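Local coordinates for phosphogluconate dehydrogenase NAD-binding putative C-terminal domain-containing protein (Sinorhizobium meliloti, PDB 4EZB) that is of unknown function but is probably an oxidoreductase related to the NAD-binding phosphogluconate dehydrogenases, at residues A[36-41]-A[149-154]; A[55-60]-A[65-70]; A[102-107]-A[133-138]. All coordinates share one frame; numbering follows the deposited sequence.

How the interactions relate
All three contacts lie in the N-terminal part of the chain, around the mostly parallel sheet of a Rossmann-type fold. Interaction 2 (55-60 with 65-70) joins the loop after strand 50-54 to helix 64-73. Interaction 3 (102-107 with 133-138) comes later along the chain and pairs helices 100-107 and 125-136. Interaction 1 spans both, bringing helix 34-44 to the loop after strand 141-147. Its centre is about 19 Å from that of interaction 2, and the two touch where Q37 packs on L67 and R70. Interaction 3 is about 24 to 25 Å from either centre and touches neither. Together they join helices and loops flanking the same sheet to one another.

Interaction 1. Residues A[36-41]-A[149-154]; sequences AQSIAG and ARVPPY
The hydroxyl of S38, which packs against V151, is held from its own helix: OG is hydrogen-bonded to the carbonyl oxygens of E34 and A35, a turn back. Its first torsion, chi1 39°, sets OG between the backbone N and the carbonyl carbon, close enough to the preceding turn for both bonds. With its polar partners supplied there, the oxygen turns to the loop 149-154 without bonding to it. V151 CG1 lies 3.4 Å from S38 OG, and no hydrogen bond crosses between the segments. P152 follows at the margin, its backbone N 4.2 Å from S38 OG, and the CA atoms of S38 and P152 stand 6.0 Å apart. Helix 34-44 is the one that follows strand 26-30, and A36 closes a GxGxxA pattern consistent with the dinucleotide-binding turn of a Rossmann fold; A36, I39 and A40 rest on F29 of that strand. I39 thus serves two neighbours, packing on F29 and meeting V151. Its CG1 is 3.8 Å from V151 CG1, and the methyl at its end, I39 CD1, is 4.1 Å from the same V151 CG1; the two side chains slant across each other. V151 reaches the helix with a single branch: CG1 stands anti to the backbone N (chi1 -172°) and enters between S38 OG and the flank of I39. The loop is folded back just beyond this point, as Y154 N donates to V151 O at 2.8 Å. That turn carries P152 and P153, whose backbone angles are helical although no regular helix forms.

Interaction 2. Residues A[55-60]-A[65-70]; sequences DLRFND and GALRAR
L67 leaves helix 64-73 pointing at the loop 55-60, and each of its carbons meets something there. Its CB lies 4.0 Å from F58 CE1. L67 CG is 3.9 Å from the same F58 CE1; standing anti to the backbone N (chi1 -155°), it is directed at the loop, where CD1 reaches R57 and CD2 both R57 and D55. One methyl, L67 CD1, sits over a face of the R57 guanidinium, 3.8 Å from R57 NH2 and displaced toward its rim. The other, CD2, meets three residues: it is 3.5 Å from R57 NE, touches the D55 carboxylate, and makes a CH-pi contact with F58, 4.2 Å from the ring centroid and only 15° off the ring normal. D55 and R57 are bonded to each other in the turn after strand 50-54, the second strand of the Rossmann-type sheet. D55 OD2 accepts from R57 N at 2.9 Å through its anti lone pair, which makes an Asx turn at the start of the short 3-10 segment 56-58. The guanidinium then grips the carboxylate side-on, R57 NE reaching D55 OD2 at 3.1 Å and R57 NH2 reaching D55 OD1 at 3.2 Å, both from above the carboxylate plane. D55 OD1 also accepts from F32 N, in the loop after strand 26-30. With an alanine in place of D55, the R57 guanidinium would probably lose its mate and be set free to turn, while F32 N and R57 N would be left without this acceptor. On the other side of the F58 ring plane from L67 CD2, the aliphatic part of R68 approaches obliquely, R68 CG nearest F58 CD1, and both side chains also touch P78 of strand 77-79.

Interaction 3. Residues A[102-107]-A[133-138]; sequences AVAASA and GAIATG
Helix 100-107, the connection in the beta-alpha-beta crossover from strand 90-93 to strand 116-119, packs here on the C-terminal end of helix 125-136. Small residues let the backbones come close: the CA atoms of A105 and A134 are 5.0 Å apart. A134 presents its methyl to the neighbouring helix, with CB 3.9 Å from A104 CB and 3.8 Å from A105 N, so that it lies against backbone as much as side chain. A105 CB, although it points away, still grazes the edge of the contact. I135 closes the inner side. Its CG1 stands anti to the carbonyl carbon (chi1 -63°), and the turn at chi2 (-61°) brings CD1 to 3.7 Å from A104 O; the side chain also rests on F117 of strand 116-119. No hydrogen bond joins the segments, and A134 O is met within its own: T137 OG1 donates to it at 2.7 Å in the carbonyl plane, and T137 N donates to the same oxygen as the helix gives way to loop. Two successive crossover helices thus pack side by side on one face of a parallel sheet, as in a Rossmann-type fold.

Interaction 1. Residues A[36-41]-A[149-154]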
# COMPACT_ATOMS: atom_id res chain seq x y z
N ALA A 36 28.93 -15.34 8.27
CA ALA A 36 30.36 -15.04 8.38
C ALA A 36 31.21 -16.05 7.65
O ALA A 36 32.25 -15.70 7.11
CB ALA A 36 30.80 -14.94 9.83
N GLN A 37 30.77 -17.32 7.65
CA GLN A 37 31.51 -18.40 6.98
C GLN A 37 31.49 -18.29 5.45
O GLN A 37 32.56 -18.29 4.81
CB GLN A 37 31.02 -19.77 7.44
CG GLN A 37 31.71 -20.25 8.70
CD GLN A 37 31.02 -21.44 9.35
OE1 GLN A 37 30.28 -22.18 8.70
NE2 GLN A 37 31.27 -21.63 10.64
N SER A 38 30.29 -18.17 4.87
CA SER A 38 30.14 -17.90 3.44
C SER A 38 30.88 -16.64 2.98
O SER A 38 31.53 -16.66 1.94
CB SER A 38 28.67 -17.83 3.04
OG SER A 38 27.93 -17.17 4.05
N ILE A 39 30.78 -15.54 3.74
CA ILE A 39 31.56 -14.34 3.38
C ILE A 39 33.05 -14.66 3.37
O ILE A 39 33.74 -14.40 2.37
CB ILE A 39 31.26 -13.12 4.29
CG1 ILE A 39 29.90 -12.52 3.94
CG2 ILE A 39 32.34 -12.05 4.12
CD1 ILE A 39 29.35 -11.57 4.98
N ALA A 40 33.55 -15.23 4.46
CA ALA A 40 34.98 -15.56 4.57
C ALA A 40 35.36 -16.62 3.55
O ALA A 40 36.50 -16.68 3.09
CB ALA A 40 35.32 -16.02 5.97
N GLY A 41 34.38 -17.46 3.20
CA GLY A 41 34.52 -18.44 2.13
C GLY A 41 35.00 -17.83 0.83
O GLY A 41 36.10 -18.15 0.36
N ALA A 149 20.44 -8.98 1.50
CA ALA A 149 19.93 -10.26 1.03
C ALA A 149 20.45 -11.34 1.95
O ALA A 149 21.36 -11.10 2.74
CB ALA A 149 20.40 -10.51 -0.40
N ARG A 150 19.89 -12.54 1.84
CA ARG A 150 20.47 -13.69 2.52
C ARG A 150 21.87 -13.96 1.96
O ARG A 150 22.14 -13.72 0.78
CB ARG A 150 19.56 -14.92 2.41
CG ARG A 150 18.25 -14.77 3.19
CD ARG A 150 17.71 -16.12 3.67
NE ARG A 150 17.29 -16.99 2.57
CZ ARG A 150 18.02 -18.00 2.09
NH1 ARG A 150 19.21 -18.29 2.59
NH2 ARG A 150 17.54 -18.72 1.08
N VAL A 151 22.76 -14.42 2.83
CA VAL A 151 24.20 -14.47 2.52
C VAL A 151 24.64 -15.71 1.73
O VAL A 151 25.38 -15.57 0.74
CB VAL A 151 25.06 -14.25 3.79
CG1 VAL A 151 26.52 -14.11 3.42
CG2 VAL A 151 24.59 -13.00 4.54
N PRO A 152 24.18 -16.93 2.15
CA PRO A 152 24.49 -18.16 1.41
C PRO A 152 24.45 -18.05 -0.13
O PRO A 152 25.45 -18.39 -0.77
CB PRO A 152 23.44 -19.15 1.95
CG PRO A 152 23.25 -18.74 3.36
CD PRO A 152 23.46 -17.24 3.41
N PRO A 153 23.34 -17.55 -0.73
CA PRO A 153 23.35 -17.54 -2.21
C PRO A 153 24.32 -16.55 -2.86
O PRO A 153 24.49 -16.60 -4.08
CB PRO A 153 21.89 -17.18 -2.57
CG PRO A 153 21.10 -17.36 -1.31
CD PRO A 153 22.05 -17.08 -0.19
N TYR A 154 24.96 -15.68 -2.07
CA TYR A 154 25.84 -14.62 -2.62
C TYR A 154 27.26 -14.63 -2.09
O TYR A 154 28.17 -14.11 -2.75
CB TYR A 154 25.24 -13.24 -2.36
CG TYR A 154 23.93 -13.01 -3.05
CD1 TYR A 154 23.88 -12.37 -4.29
CD2 TYR A 154 22.73 -13.43 -2.46
CE1 TYR A 154 22.68 -12.15 -4.93
CE2 TYR A 154 21.52 -13.21 -3.10
CZ TYR A 154 21.50 -12.58 -4.33
OH TYR A 154 20.30 -12.36 -4.97

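Interaction 2. Residues A[55-60]-A[65-70]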
# COMPACT_ATOMS: atom_id res chain seq x y z
N ASP A 55 35.04 -16.11 17.97
CA ASP A 55 33.78 -16.76 18.27
C ASP A 55 33.92 -17.37 19.67
O ASP A 55 34.99 -17.85 20.04
CB ASP A 55 33.47 -17.83 17.22
CG ASP A 55 32.01 -18.25 17.20
OD1 ASP A 55 31.37 -18.06 16.15
OD2 ASP A 55 31.51 -18.81 18.20
N LEU A 56 32.84 -17.30 20.46
CA LEU A 56 32.83 -17.88 21.81
C LEU A 56 33.01 -19.39 21.75
O LEU A 56 33.58 -19.99 22.66
CB LEU A 56 31.52 -17.55 22.53
CG LEU A 56 31.21 -16.10 22.94
CD1 LEU A 56 29.70 -15.91 23.11
CD2 LEU A 56 31.96 -15.68 24.20
N ARG A 57 32.52 -20.00 20.67
CA ARG A 57 32.60 -21.44 20.49
C ARG A 57 34.02 -21.95 20.25
O ARG A 57 34.29 -23.15 20.40
CB ARG A 57 31.68 -21.91 19.36
CG ARG A 57 30.21 -21.65 19.58
CD ARG A 57 29.42 -21.99 18.33
NE ARG A 57 29.85 -21.19 17.17
CZ ARG A 57 29.38 -21.34 15.93
NH1 ARG A 57 28.45 -22.27 15.68
NH2 ARG A 57 29.82 -20.56 14.94
N PHE A 58 34.94 -21.05 19.89
CA PHE A 58 36.35 -21.40 19.77
C PHE A 58 36.94 -21.84 21.13
O PHE A 58 38.01 -22.46 21.17
CB PHE A 58 37.18 -20.25 19.16
CG PHE A 58 37.10 -20.15 17.65
CD1 PHE A 58 37.27 -21.29 16.84
CD2 PHE A 58 36.89 -18.92 17.02
CE1 PHE A 58 37.19 -21.19 15.45
CE2 PHE A 58 36.81 -18.83 15.63
CZ PHE A 58 36.97 -19.96 14.84
N ASN A 59 36.22 -21.55 22.21
CA ASN A 59 36.62 -21.85 23.60
C ASN A 59 35.80 -22.95 24.28
O ASN A 59 36.08 -23.32 25.42
CB ASN A 59 36.52 -20.57 24.45
CG ASN A 59 37.50 -19.51 24.02
OD1 ASN A 59 38.70 -19.77 23.86
ND2 ASN A 59 37.01 -18.30 23.82
N ASP A 60 34.79 -23.44 23.58
CA ASP A 60 33.89 -24.48 24.08
C ASP A 60 34.43 -25.83 23.65
O ASP A 60 34.47 -26.10 22.46
CB ASP A 60 32.51 -24.28 23.47
CG ASP A 60 31.47 -25.18 24.08
OD1 ASP A 60 31.79 -26.29 24.55
OD2 ASP A 60 30.31 -24.76 24.10
N GLY A 65 36.79 -28.03 18.37
CA GLY A 65 37.45 -28.81 17.35
C GLY A 65 36.81 -28.60 16.00
O GLY A 65 37.49 -28.24 15.04
N ALA A 66 35.49 -28.81 15.94
CA ALA A 66 34.73 -28.71 14.70
C ALA A 66 34.74 -27.30 14.12
O ALA A 66 34.75 -27.13 12.90
CB ALA A 66 33.31 -29.18 14.91
N LEU A 67 34.74 -26.28 14.98
CA LEU A 67 34.75 -24.91 14.45
C LEU A 67 36.14 -24.48 13.94
O LEU A 67 36.23 -23.77 12.94
CB LEU A 67 34.19 -23.89 15.46
CG LEU A 67 33.62 -22.62 14.81
CD1 LEU A 67 32.52 -22.94 13.80
CD2 LEU A 67 33.12 -21.66 15.89
N ARG A 68 37.19 -24.94 14.62
CA ARG A 68 38.56 -24.61 14.22
C ARG A 68 38.98 -25.27 12.92
O ARG A 68 39.78 -24.72 12.15
CB ARG A 68 39.52 -24.97 15.32
CG ARG A 68 39.31 -24.13 16.55
CD ARG A 68 40.17 -24.62 17.70
NE ARG A 68 40.70 -23.47 18.43
CZ ARG A 68 41.76 -22.76 18.04
NH1 ARG A 68 42.42 -23.06 16.92
NH2 ARG A 68 42.17 -21.74 18.78
N ALA A 69 38.45 -26.47 12.68
CA ALA A 69 38.68 -27.16 11.42
C ALA A 69 38.06 -26.38 10.28
O ALA A 69 38.68 -26.22 9.23
CB ALA A 69 38.11 -28.57 11.47
N ARG A 70 36.84 -25.88 10.49
CA ARG A 70 36.17 -25.13 9.42
C ARG A 70 36.85 -23.80 9.18
O ARG A 70 36.95 -23.35 8.03
CB ARG A 70 34.68 -24.96 9.65
CG ARG A 70 34.01 -24.61 8.33
CD ARG A 70 32.52 -24.40 8.49
NE ARG A 70 31.77 -25.65 8.38
CZ ARG A 70 30.98 -25.96 7.36
NH1 ARG A 70 30.83 -25.11 6.34
NH2 ARG A 70 30.33 -27.12 7.36

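Interaction 3. Residues A[102-107]-A[133-138]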
# COMPACT_ATOMS: atom_id res chain seq x y z
N ALA A 102 26.56 -5.63 23.45
CA ALA A 102 27.57 -6.40 24.19
C ALA A 102 28.84 -6.60 23.37
O ALA A 102 29.92 -6.25 23.81
CB ALA A 102 27.00 -7.74 24.64
N VAL A 103 28.68 -7.15 22.16
CA VAL A 103 29.80 -7.32 21.23
C VAL A 103 30.55 -6.01 21.03
O VAL A 103 31.77 -5.94 21.26
CB VAL A 103 29.31 -7.91 19.89
CG1 VAL A 103 30.36 -7.76 18.80
CG2 VAL A 103 28.97 -9.38 20.10
N ALA A 104 29.82 -4.95 20.66
CA ALA A 104 30.42 -3.67 20.45
C ALA A 104 31.24 -3.21 21.66
O ALA A 104 32.37 -2.73 21.51
CB ALA A 104 29.34 -2.65 20.11
N ALA A 105 30.68 -3.38 22.85
CA ALA A 105 31.34 -2.95 24.07
C ALA A 105 32.62 -3.73 24.36
O ALA A 105 33.58 -3.14 24.88
CB ALA A 105 30.38 -3.01 25.24
N SER A 106 32.66 -5.02 24.00
CA SER A 106 33.86 -5.87 24.14
C SER A 106 34.98 -5.44 23.23
O SER A 106 36.17 -5.44 23.61
CB SER A 106 33.56 -7.32 23.76
OG SER A 106 32.59 -7.90 24.60
N ALA A 107 34.61 -5.12 22.00
CA ALA A 107 35.57 -4.79 20.99
C ALA A 107 36.19 -3.42 21.23
O ALA A 107 37.37 -3.22 20.98
CB ALA A 107 34.91 -4.86 19.62
N GLY A 133 28.01 4.05 19.91
CA GLY A 133 28.39 4.71 21.15
C GLY A 133 29.42 3.92 21.95
O GLY A 133 30.38 4.51 22.45
N ALA A 134 29.20 2.61 22.09
CA ALA A 134 30.20 1.72 22.72
C ALA A 134 31.59 1.85 22.05
O ALA A 134 32.59 2.14 22.71
CB ALA A 134 29.71 0.28 22.69
N ILE A 135 31.63 1.65 20.72
CA ILE A 135 32.84 1.82 19.91
C ILE A 135 33.52 3.16 20.19
O ILE A 135 34.75 3.24 20.22
CB ILE A 135 32.54 1.66 18.38
CG1 ILE A 135 32.02 0.24 18.04
CG2 ILE A 135 33.74 2.03 17.50
CD1 ILE A 135 33.02 -0.88 18.38
N ALA A 136 32.72 4.21 20.39
CA ALA A 136 33.25 5.56 20.60
C ALA A 136 33.97 5.71 21.94
O ALA A 136 34.76 6.62 22.11
CB ALA A 136 32.16 6.61 20.48
N THR A 137 33.69 4.81 22.89
CA THR A 137 34.38 4.83 24.18
C THR A 137 35.82 4.30 24.06
O THR A 137 36.56 4.27 25.04
CB THR A 137 33.62 4.05 25.26
OG1 THR A 137 33.77 2.64 25.05
CG2 THR A 137 32.15 4.40 25.24
N GLY A 138 36.22 3.91 22.86
CA GLY A 138 37.58 3.47 22.58
C GLY A 138 38.15 4.33 21.47
O GLY A 138 37.68 5.44 21.26